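Long-range contacts in tannase (Fusobacterium nucleatum subsp. nucleatum ATCC 25586, PDB 6YQ4), which probably hydrolyses the galloyl esters of gallotannins, as a tannase of the alpha/beta-hydrolase clan, and binds a magnesium ion: residues D13-K18 with K28-E33; M49-P54 with R144-N149; Y66-A71 with V152-A157. One frame throughout, in Å; residues are numbered along the deposited sequence.

Contact 1 of 3, residues D13-K18 with K28-E33; sequences DKYISK and KYRAYE
Ile16 and Ala31 pair through both of their backbone amides, in the first beta hairpin of the chain. The Ile16 N to Ala31 O bond is 3.0 Å, and its partner from Ala31 N to Ile16 O is nearly straight at 175°. Lys18 and Tyr29 form the next hydrogen-bonded pair, and Ser17 faces Arg30 between them as a non-hydrogen-bonded pair. Antiparallel strand 16-21 is the outermost of the large sheet at this end.

Stacking dominates the face that carries Arg30. Its guanidinium lies flat on the Tyr15 ring, with centres 4.2 Å apart and planes at 20°. Arg30 CD sits over the middle of the same ring face, 3.5 Å from the centroid of the Tyr15 ring, as a CH-pi contact. The Arg30 chain is extended from CG to NE, which carries the guanidinium out toward the phenol end of Tyr15. Arg30 NE makes a salt bridge to Glu55, its strongest polar partner, and Phe58 adds a cation-pi contact. Tyr15 also touches Tyr32: its CB rests over one face of the Tyr32 ring.

On the other face, Lys18 crosses Ala31 to reach Glu33. Lys18 CG is anti to the carbonyl carbon (chi1 -64°), and the rest of the chain is extended. Lys18 CD passes 3.8 Å from Ala31 CB. Lys18 NZ then forms a salt bridge of 2.6 Å with Glu33 OE2, using that oxygen's syn lone pair. Lys18 CB comes 3.4 Å from Tyr29 CZ, and Lys18 C lies over the same ring, offset toward its rim.

Backbone bonds set the pairing, and each face adds one cation. The stack holds the residue just before the edge strand, and the salt bridge ties the strand itself, so the pairing does not rest on amides alone.

Contact 2 of 3, residues M49-P54 with R144-N149; sequences MNIYIP and RYLYLN
Met49 CE is the main bump of this contact. It reaches from strand 48-54 into the hollow between Tyr145 and Leu146 near the end of helix 134-148. The methyl lies 3.6 Å from Tyr145 CD2 and 4.2 Å from Leu146 CD2. Met49 CG is anti to the backbone N (chi1 168°). The chain runs straight to SD and bends only at the last torsion, which turns CE toward the Tyr145 ring.

Ile51 is the second bump, two residues along on the same face of the strand. Its CD1 also meets both helix residues, 4.2 Å from Tyr145 CE2 and the same distance from Leu146 CD2. The two terminal methyls, Met49 CE and Ile51 CD1, share one pair of partners. Both approach the Tyr145 ring obliquely. Leu146 brings only its CD2 branch to the strand.

The ring has a polar neighbour from its own segment. Asn149 ND2 stands 3.3 Å above the plane of the Tyr145 ring, over its centre. The same ND2 donates to Tyr145 O, while Asn149 N reaches that oxygen from the opposite face of the carbonyl plane. Asn149 also bonds to the N-terminal segment through Leu8 and Phe10.

No hydrogen bond links strand to helix. All four touching residues are buried, and the segment axes stay 11.9 Å apart, so side-chain ends alone span the gap. The helix lies on one side of the large sheet. Ala112 of strand 110-114 touches both Met49 and Leu146, and Ile35 of strand 26-36 touches Tyr145, so the helix end packs across strand 48-54 and its two neighbours.

Contact 3 of 3, residues Y66-A71 with V152-A157; sequences YNSNNA and VMPGDA. With MG (magnesium ion), chain E.
Ser68 and Ala71 hold the magnesium-binding loop 152-157 by its backbone, at one end of the parallel strands of what is probably an alpha/beta-hydrolase fold. Segment 152-157 follows helix 134-148 and leads to strand 160-163. Segment 66-71 leads to strand 73-76, the neighbour of strand 160-163 in the sheet.

The tight part is centred on Gly155. Its N donates to Ser68 O at 3.0 Å in a nearly straight bond of 172°, with the donor well above the carbonyl plane of Ser68. Next along, Asp156 N donates to Ala71 O at 3.1 Å, and this bond is more bent. The two backbones come within 4.5 Å at the CA atoms of Ala71 and Gly155. Gly155 has a positive phi of 99°, a conformation in which a CB would crowd the carbonyl oxygen of Pro154. Pro154 adds a CA-H...O contact to Ser68 O.

The loose side holds Asn69 and Asn70. Their CB atoms point away from the magnesium loop, and Asn69 is exposed. Asn69 O and Asn70 O both lie 4.1 Å from Asp156 CB, a loose approach without a bond. The bend is fixed from within: Asn67 OD1 accepts from Asn69 N, which makes an Asx turn. Asp156 directs its CB toward this loop, and its OD1 bonds to Asn158.

Gly155 therefore works in two directions. Its N anchors the loop to segment 66-71, while its carbonyl oxygen binds magnesium. Asp150 supplies two further ligands, its backbone O and its OD2. From this loop, magnesium takes Met153 O at 2.3 Å and Gly155 O at 2.1 Å.

Contacts 1 and 2 lie in series along the chain and share the large mixed sheet. Their strands 26-36 and 48-54 are neighbours in it, and their centres are 12 Å apart. Contact 3 crosses contact 2 in chain order, since their segments alternate. Their centres are 10 Å apart, and Met153 and Pro154 pack on strand 48-54. Contacts 1 and 3 do not touch; their nearest atoms are about 6 Å apart. Strand 48-54 sits between the edge hairpin and the magnesium loop. All three lie on one side of the chain's centre. Contact 1 closes the N-terminal hairpin, and contacts 2 and 3 join the next strand and its following loop to the rest of the probable alpha/beta-hydrolase fold.

Contact 1 of 3, residues D13-K18 with K28-E33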
loop_
_atom_site.group_PDB
_atom_site.type_symbol
_atom_site.label_atom_id
_atom_site.label_comp_id
_atom_site.label_asym_id
_atom_site.label_seq_id
_atom_site.Cartn_x
_atom_site.Cartn_y
_atom_site.Cartn_z
ATOM N N ASP A 13 -32.206 4.496 7.377
ATOM C CA ASP A 13 -33.229 3.581 7.856
ATOM C C ASP A 13 -33.051 2.152 7.357
ATOM O O ASP A 13 -33.692 1.251 7.903
ATOM C CB ASP A 13 -34.621 4.087 7.455
ATOM C CG ASP A 13 -35.037 5.319 8.235
ATOM O OD1 ASP A 13 -36.037 5.977 7.847
ATOM O OD2 ASP A 13 -34.358 5.622 9.244
ATOM N N LYS A 14 -32.202 1.917 6.349
ATOM C CA LYS A 14 -32.036 0.585 5.750
ATOM C C LYS A 14 -30.764 -0.047 6.311
ATOM O O LYS A 14 -29.700 0.009 5.700
ATOM C CB LYS A 14 -31.998 0.658 4.225
ATOM C CG LYS A 14 -31.670 -0.679 3.527
ATOM C CD LYS A 14 -32.590 -1.824 3.985
ATOM C CE LYS A 14 -31.817 -3.123 4.231
ATOM N NZ LYS A 14 -32.569 -4.056 5.126
ATOM N N TYR A 15 -30.889 -0.684 7.470
ATOM C CA TYR A 15 -29.750 -1.283 8.150
ATOM C C TYR A 15 -30.175 -2.590 8.799
ATOM O O TYR A 15 -31.363 -2.848 8.995
ATOM C CB TYR A 15 -29.190 -0.354 9.235
ATOM C CG TYR A 15 -30.183 -0.095 10.361
ATOM C CD1 TYR A 15 -30.220 -0.908 11.497
ATOM C CD2 TYR A 15 -31.081 0.963 10.287
ATOM C CE1 TYR A 15 -31.113 -0.661 12.525
ATOM C CE2 TYR A 15 -31.986 1.204 11.303
ATOM C CZ TYR A 15 -31.997 0.391 12.415
ATOM O OH TYR A 15 -32.903 0.647 13.424
ATOM N N ILE A 16 -29.185 -3.402 9.165
ATOM C CA ILE A 16 -29.393 -4.551 10.038
ATOM C C ILE A 16 -28.646 -4.301 11.340
ATOM O O ILE A 16 -27.511 -3.812 11.332
ATOM C CB ILE A 16 -28.934 -5.874 9.391
ATOM C CG1 ILE A 16 -29.658 -6.115 8.062
ATOM C CG2 ILE A 16 -29.183 -7.053 10.337
ATOM C CD1 ILE A 16 -29.022 -7.238 7.232
ATOM N N SER A 17 -29.288 -4.631 12.460
ATOM C CA SER A 17 -28.647 -4.556 13.768
ATOM C C SER A 17 -27.775 -5.786 13.965
ATOM O O SER A 17 -28.275 -6.918 13.938
ATOM C CB SER A 17 -29.690 -4.474 14.876
ATOM O OG SER A 17 -30.332 -3.220 14.875
ATOM N N LYS A 18 -26.477 -5.570 14.167
ATOM C CA LYS A 18 -25.532 -6.650 14.391
ATOM C C LYS A 18 -24.765 -6.374 15.681
ATOM O O LYS A 18 -24.952 -5.340 16.333
ATOM C CB LYS A 18 -24.591 -6.819 13.185
ATOM C CG LYS A 18 -25.325 -7.246 11.913
ATOM C CD LYS A 18 -24.417 -7.379 10.704
ATOM C CE LYS A 18 -25.167 -8.116 9.577
ATOM N NZ LYS A 18 -24.270 -8.912 8.661
ATOM N N LYS A 28 -22.285 -3.289 19.715
ATOM C CA LYS A 28 -23.469 -3.255 18.867
ATOM C C LYS A 28 -23.317 -2.147 17.828
ATOM O O LYS A 28 -22.829 -1.050 18.134
ATOM C CB LYS A 28 -24.735 -3.034 19.700
ATOM C CG LYS A 28 -25.054 -4.186 20.653
ATOM C CD LYS A 28 -26.331 -3.960 21.451
ATOM C CE LYS A 28 -27.502 -3.590 20.550
ATOM N NZ LYS A 28 -28.815 -4.043 21.135
ATOM N N TYR A 29 -23.725 -2.442 16.597
ATOM C CA TYR A 29 -23.583 -1.491 15.503
ATOM C C TYR A 29 -24.706 -1.720 14.498
ATOM O O TYR A 29 -25.400 -2.742 14.523
ATOM C CB TYR A 29 -22.203 -1.606 14.827
ATOM C CG TYR A 29 -21.916 -2.983 14.264
ATOM C CD1 TYR A 29 -22.185 -3.284 12.930
ATOM C CD2 TYR A 29 -21.399 -3.989 15.073
ATOM C CE1 TYR A 29 -21.930 -4.537 12.419
ATOM C CE2 TYR A 29 -21.148 -5.249 14.571
ATOM C CZ TYR A 29 -21.415 -5.519 13.242
ATOM O OH TYR A 29 -21.170 -6.779 12.739
ATOM N N ARG A 30 -24.881 -0.747 13.613
ATOM C CA ARG A 30 -25.846 -0.827 12.524
ATOM C C ARG A 30 -25.094 -0.992 11.212
ATOM O O ARG A 30 -24.258 -0.151 10.862
ATOM C CB ARG A 30 -26.721 0.419 12.476
ATOM C CG ARG A 30 -27.765 0.448 13.529
ATOM C CD ARG A 30 -28.675 1.665 13.384
ATOM N NE ARG A 30 -29.400 1.854 14.631
ATOM C CZ ARG A 30 -30.515 2.559 14.750
ATOM N NH1 ARG A 30 -31.101 2.648 15.938
ATOM N NH2 ARG A 30 -31.032 3.166 13.685
ATOM N N ALA A 31 -25.417 -2.048 10.479
ATOM C CA ALA A 31 -24.713 -2.408 9.259
ATOM C C ALA A 31 -25.517 -1.966 8.046
ATOM O O ALA A 31 -26.697 -2.315 7.925
ATOM C CB ALA A 31 -24.467 -3.919 9.201
ATOM N N TYR A 32 -24.874 -1.205 7.155
ATOM C CA TYR A 32 -25.430 -0.812 5.856
ATOM C C TYR A 32 -24.597 -1.504 4.775
ATOM O O TYR A 32 -23.582 -0.987 4.316
ATOM C CB TYR A 32 -25.417 0.690 5.702
ATOM C CG TYR A 32 -26.076 1.417 6.848
ATOM C CD1 TYR A 32 -27.364 1.945 6.713
ATOM C CD2 TYR A 32 -25.415 1.587 8.069
ATOM C CE1 TYR A 32 -27.978 2.629 7.765
ATOM C CE2 TYR A 32 -26.036 2.256 9.134
ATOM C CZ TYR A 32 -27.307 2.778 8.968
ATOM O OH TYR A 32 -27.910 3.446 10.016
ATOM N N GLU A 33 -25.030 -2.684 4.359
ATOM C CA GLU A 33 -24.149 -3.569 3.623
ATOM C C GLU A 33 -24.345 -3.447 2.118
ATOM O O GLU A 33 -25.468 -3.277 1.633
ATOM C CB GLU A 33 -24.341 -5.010 4.086
ATOM C CG GLU A 33 -23.631 -5.290 5.400
ATOM C CD GLU A 33 -24.386 -6.257 6.299
ATOM O OE1 GLU A 33 -25.638 -6.333 6.200
ATOM O OE2 GLU A 33 -23.719 -6.925 7.121
#

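Contact 2 of 3, residues M49-P54 with R144-N149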
loop_
_atom_site.group_PDB
_atom_site.type_symbol
_atom_site.label_atom_id
_atom_site.label_comp_id
_atom_site.label_asym_id
_atom_site.label_seq_id
_atom_site.Cartn_x
_atom_site.Cartn_y
_atom_site.Cartn_z
ATOM N N MET A 49 -19.785 -0.928 -1.172
ATOM C CA MET A 49 -19.155 -0.558 0.089
ATOM C C MET A 49 -20.058 -0.876 1.279
ATOM O O MET A 49 -21.272 -0.664 1.225
ATOM C CB MET A 49 -18.805 0.924 0.080
ATOM C CG MET A 49 -18.401 1.489 1.409
ATOM S SD MET A 49 -17.823 3.200 1.210
ATOM C CE MET A 49 -19.181 3.919 0.281
ATOM N N ASN A 50 -19.448 -1.365 2.359
ATOM C CA ASN A 50 -20.124 -1.628 3.624
ATOM C C ASN A 50 -19.834 -0.497 4.596
ATOM O O ASN A 50 -18.670 -0.124 4.788
ATOM C CB ASN A 50 -19.648 -2.935 4.257
ATOM C CG ASN A 50 -20.019 -4.141 3.450
ATOM O OD1 ASN A 50 -21.018 -4.137 2.742
ATOM N ND2 ASN A 50 -19.217 -5.194 3.558
ATOM N N ILE A 51 -20.880 0.016 5.235
ATOM C CA ILE A 51 -20.759 1.083 6.220
ATOM C C ILE A 51 -21.287 0.575 7.555
ATOM O O ILE A 51 -22.415 0.077 7.632
ATOM C CB ILE A 51 -21.512 2.344 5.778
ATOM C CG1 ILE A 51 -20.870 2.928 4.521
ATOM C CG2 ILE A 51 -21.549 3.360 6.910
ATOM C CD1 ILE A 51 -21.560 4.199 4.059
ATOM N N TYR A 52 -20.468 0.690 8.596
ATOM C CA TYR A 52 -20.823 0.268 9.944
ATOM C C TYR A 52 -20.792 1.468 10.880
ATOM O O TYR A 52 -19.804 2.215 10.914
ATOM C CB TYR A 52 -19.866 -0.806 10.436
ATOM C CG TYR A 52 -19.782 -1.977 9.499
ATOM C CD1 TYR A 52 -20.839 -2.876 9.387
ATOM C CD2 TYR A 52 -18.659 -2.180 8.705
ATOM C CE1 TYR A 52 -20.769 -3.953 8.534
ATOM C CE2 TYR A 52 -18.582 -3.255 7.853
ATOM C CZ TYR A 52 -19.638 -4.141 7.777
ATOM O OH TYR A 52 -19.561 -5.207 6.921
ATOM N N ILE A 53 -21.869 1.660 11.631
ATOM C CA ILE A 53 -21.958 2.800 12.538
ATOM C C ILE A 53 -22.286 2.312 13.947
ATOM O O ILE A 53 -23.230 1.520 14.121
ATOM C CB ILE A 53 -23.009 3.802 12.046
ATOM C CG1 ILE A 53 -22.778 4.115 10.569
ATOM C CG2 ILE A 53 -23.021 5.065 12.930
ATOM C CD1 ILE A 53 -23.631 5.267 10.072
ATOM N N PRO A 54 -21.550 2.747 14.973
ATOM C CA PRO A 54 -21.886 2.332 16.343
ATOM C C PRO A 54 -23.322 2.682 16.723
ATOM O O PRO A 54 -23.870 3.713 16.320
ATOM C CB PRO A 54 -20.870 3.088 17.200
ATOM C CG PRO A 54 -19.696 3.291 16.284
ATOM C CD PRO A 54 -20.307 3.540 14.925
ATOM N N ARG A 144 -16.000 9.989 -2.606
ATOM C CA ARG A 144 -16.932 10.997 -3.092
ATOM C C ARG A 144 -18.346 10.704 -2.607
ATOM O O ARG A 144 -19.079 11.619 -2.213
ATOM C CB ARG A 144 -16.852 11.066 -4.617
ATOM C CG ARG A 144 -15.471 11.478 -5.084
ATOM C CD ARG A 144 -15.370 11.632 -6.577
ATOM N NE ARG A 144 -14.173 12.373 -6.965
ATOM C CZ ARG A 144 -14.177 13.631 -7.389
ATOM N NH1 ARG A 144 -15.315 14.308 -7.489
ATOM N NH2 ARG A 144 -13.044 14.209 -7.731
ATOM N N TYR A 145 -18.729 9.423 -2.601
ATOM C CA TYR A 145 -19.991 8.999 -2.003
ATOM C C TYR A 145 -20.084 9.411 -0.540
ATOM O O TYR A 145 -21.129 9.893 -0.088
ATOM C CB TYR A 145 -20.138 7.480 -2.137
ATOM C CG TYR A 145 -21.392 6.912 -1.518
ATOM C CD1 TYR A 145 -22.521 6.654 -2.300
ATOM C CD2 TYR A 145 -21.446 6.623 -0.156
ATOM C CE1 TYR A 145 -23.664 6.148 -1.745
ATOM C CE2 TYR A 145 -22.589 6.109 0.409
ATOM C CZ TYR A 145 -23.698 5.869 -0.390
ATOM O OH TYR A 145 -24.843 5.365 0.181
ATOM N N LEU A 146 -19.008 9.208 0.224
ATOM C CA LEU A 146 -18.999 9.631 1.623
ATOM C C LEU A 146 -19.244 11.124 1.769
ATOM O O LEU A 146 -20.015 11.540 2.640
ATOM C CB LEU A 146 -17.682 9.255 2.282
ATOM C CG LEU A 146 -17.421 7.755 2.374
ATOM C CD1 LEU A 146 -16.177 7.508 3.220
ATOM C CD2 LEU A 146 -18.619 7.058 2.951
ATOM N N TYR A 147 -18.596 11.951 0.932
ATOM C CA TYR A 147 -18.792 13.404 1.029
ATOM C C TYR A 147 -20.208 13.804 0.643
ATOM O O TYR A 147 -20.836 14.620 1.327
ATOM C CB TYR A 147 -17.778 14.148 0.149
ATOM C CG TYR A 147 -16.440 14.350 0.829
ATOM C CD1 TYR A 147 -16.311 15.217 1.917
ATOM C CD2 TYR A 147 -15.312 13.657 0.405
ATOM C CE1 TYR A 147 -15.083 15.397 2.553
ATOM C CE2 TYR A 147 -14.077 13.833 1.030
ATOM C CZ TYR A 147 -13.969 14.700 2.103
ATOM O OH TYR A 147 -12.744 14.855 2.713
ATOM N N LEU A 148 -20.728 13.234 -0.454
ATOM C CA LEU A 148 -22.081 13.546 -0.907
ATOM C C LEU A 148 -23.122 13.283 0.172
ATOM O O LEU A 148 -24.124 14.004 0.258
ATOM C CB LEU A 148 -22.401 12.738 -2.163
ATOM C CG LEU A 148 -23.733 13.092 -2.839
ATOM C CD1 LEU A 148 -23.551 13.584 -4.260
ATOM C CD2 LEU A 148 -24.652 11.891 -2.830
ATOM N N ASN A 149 -22.906 12.272 1.010
ATOM C CA ASN A 149 -23.869 11.885 2.032
ATOM C C ASN A 149 -23.449 12.305 3.424
ATOM O O ASN A 149 -23.983 11.767 4.397
ATOM C CB ASN A 149 -24.077 10.376 2.033
ATOM C CG ASN A 149 -24.768 9.892 0.810
ATOM O OD1 ASN A 149 -25.968 10.083 0.652
ATOM N ND2 ASN A 149 -24.024 9.247 -0.068
#

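Contact 3 of 3, residues Y66-A71 with V152-A157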
loop_
_atom_site.group_PDB
_atom_site.type_symbol
_atom_site.label_atom_id
_atom_site.label_comp_id
_atom_site.label_asym_id
_atom_site.label_seq_id
_atom_site.Cartn_x
_atom_site.Cartn_y
_atom_site.Cartn_z
ATOM N N TYR A 66 -15.915 10.935 20.903
ATOM C CA TYR A 66 -16.559 10.892 19.594
ATOM C C TYR A 66 -18.076 10.781 19.719
ATOM O O TYR A 66 -18.593 10.025 20.547
ATOM C CB TYR A 66 -16.023 9.718 18.768
ATOM C CG TYR A 66 -14.539 9.796 18.427
ATOM C CD1 TYR A 66 -13.785 8.628 18.224
ATOM C CD2 TYR A 66 -13.892 11.025 18.283
ATOM C CE1 TYR A 66 -12.444 8.690 17.915
ATOM C CE2 TYR A 66 -12.545 11.096 17.972
ATOM C CZ TYR A 66 -11.823 9.929 17.791
ATOM O OH TYR A 66 -10.490 9.992 17.461
ATOM N N ASN A 67 -18.790 11.542 18.888
ATOM C CA ASN A 67 -20.245 11.443 18.852
ATOM C C ASN A 67 -20.736 11.265 17.421
ATOM O O ASN A 67 -19.940 11.042 16.508
ATOM C CB ASN A 67 -20.894 12.671 19.511
ATOM C CG ASN A 67 -20.550 13.982 18.809
ATOM O OD1 ASN A 67 -20.577 14.078 17.582
ATOM N ND2 ASN A 67 -20.239 15.009 19.598
ATOM N N SER A 68 -22.042 11.386 17.210
ATOM C CA SER A 68 -22.613 11.119 15.897
ATOM C C SER A 68 -22.343 12.214 14.864
ATOM O O SER A 68 -22.627 11.996 13.684
ATOM C CB SER A 68 -24.113 10.904 16.034
ATOM O OG SER A 68 -24.763 11.374 14.874
ATOM N N ASN A 69 -21.835 13.381 15.264
ATOM C CA ASN A 69 -21.416 14.419 14.326
ATOM C C ASN A 69 -19.903 14.573 14.281
ATOM O O ASN A 69 -19.385 15.399 13.520
ATOM C CB ASN A 69 -22.056 15.760 14.692
ATOM C CG ASN A 69 -23.553 15.759 14.497
ATOM O OD1 ASN A 69 -24.062 16.325 13.530
ATOM N ND2 ASN A 69 -24.273 15.112 15.409
ATOM N N ASN A 70 -19.194 13.760 15.049
ATOM C CA ASN A 70 -17.802 13.953 15.397
ATOM C C ASN A 70 -16.889 12.900 14.820
ATOM O O ASN A 70 -15.737 13.203 14.502
ATOM C CB ASN A 70 -17.660 13.893 16.915
ATOM C CG ASN A 70 -16.630 14.787 17.410
ATOM O OD1 ASN A 70 -16.108 15.600 16.661
ATOM N ND2 ASN A 70 -16.321 14.679 18.691
ATOM N N ALA A 71 -17.396 11.683 14.678
ATOM C CA ALA A 71 -16.550 10.507 14.613
ATOM C C ALA A 71 -15.713 10.510 13.346
ATOM O O ALA A 71 -16.257 10.650 12.247
ATOM C CB ALA A 71 -17.413 9.249 14.670
ATOM N N VAL A 152 -26.227 13.660 5.921
ATOM C CA VAL A 152 -27.231 12.743 6.427
ATOM C C VAL A 152 -26.615 11.518 7.105
ATOM O O VAL A 152 -27.301 10.850 7.894
ATOM C CB VAL A 152 -28.192 12.341 5.284
ATOM C CG1 VAL A 152 -27.467 11.509 4.222
ATOM C CG2 VAL A 152 -29.413 11.630 5.836
ATOM N N MET A 153 -25.344 11.226 6.856
ATOM C CA MET A 153 -24.689 10.062 7.450
ATOM C C MET A 153 -23.940 10.456 8.717
ATOM O O MET A 153 -23.266 11.494 8.742
ATOM C CB MET A 153 -23.711 9.418 6.463
ATOM C CG MET A 153 -22.953 8.188 6.998
ATOM S SD MET A 153 -21.833 7.411 5.789
ATOM C CE MET A 153 -22.893 7.468 4.346
ATOM N N PRO A 154 -24.056 9.667 9.785
ATOM C CA PRO A 154 -23.278 9.960 10.994
ATOM C C PRO A 154 -21.786 9.981 10.703
ATOM O O PRO A 154 -21.289 9.332 9.775
ATOM C CB PRO A 154 -23.659 8.815 11.946
ATOM C CG PRO A 154 -25.039 8.420 11.521
ATOM C CD PRO A 154 -25.067 8.616 10.013
ATOM N N GLY A 155 -21.071 10.753 11.499
ATOM C CA GLY A 155 -19.637 10.915 11.316
ATOM C C GLY A 155 -19.290 12.188 10.572
ATOM O O GLY A 155 -20.137 13.022 10.246
ATOM N N ASP A 156 -18.000 12.318 10.285
ATOM C CA ASP A 156 -17.440 13.519 9.676
ATOM C C ASP A 156 -16.599 13.117 8.474
ATOM O O ASP A 156 -15.505 12.572 8.638
ATOM C CB ASP A 156 -16.595 14.290 10.689
ATOM C CG ASP A 156 -15.977 15.551 10.100
ATOM O OD1 ASP A 156 -16.413 15.989 9.006
ATOM O OD2 ASP A 156 -15.059 16.109 10.748
ATOM N N ALA A 157 -17.084 13.428 7.268
ATOM C CA ALA A 157 -16.350 13.131 6.041
ATOM C C ALA A 157 -15.043 13.907 5.912
ATOM O O ALA A 157 -14.216 13.569 5.058
ATOM C CB ALA A 157 -17.236 13.402 4.824
HETATM MG MG MG E . -21.603 13.064 8.744
#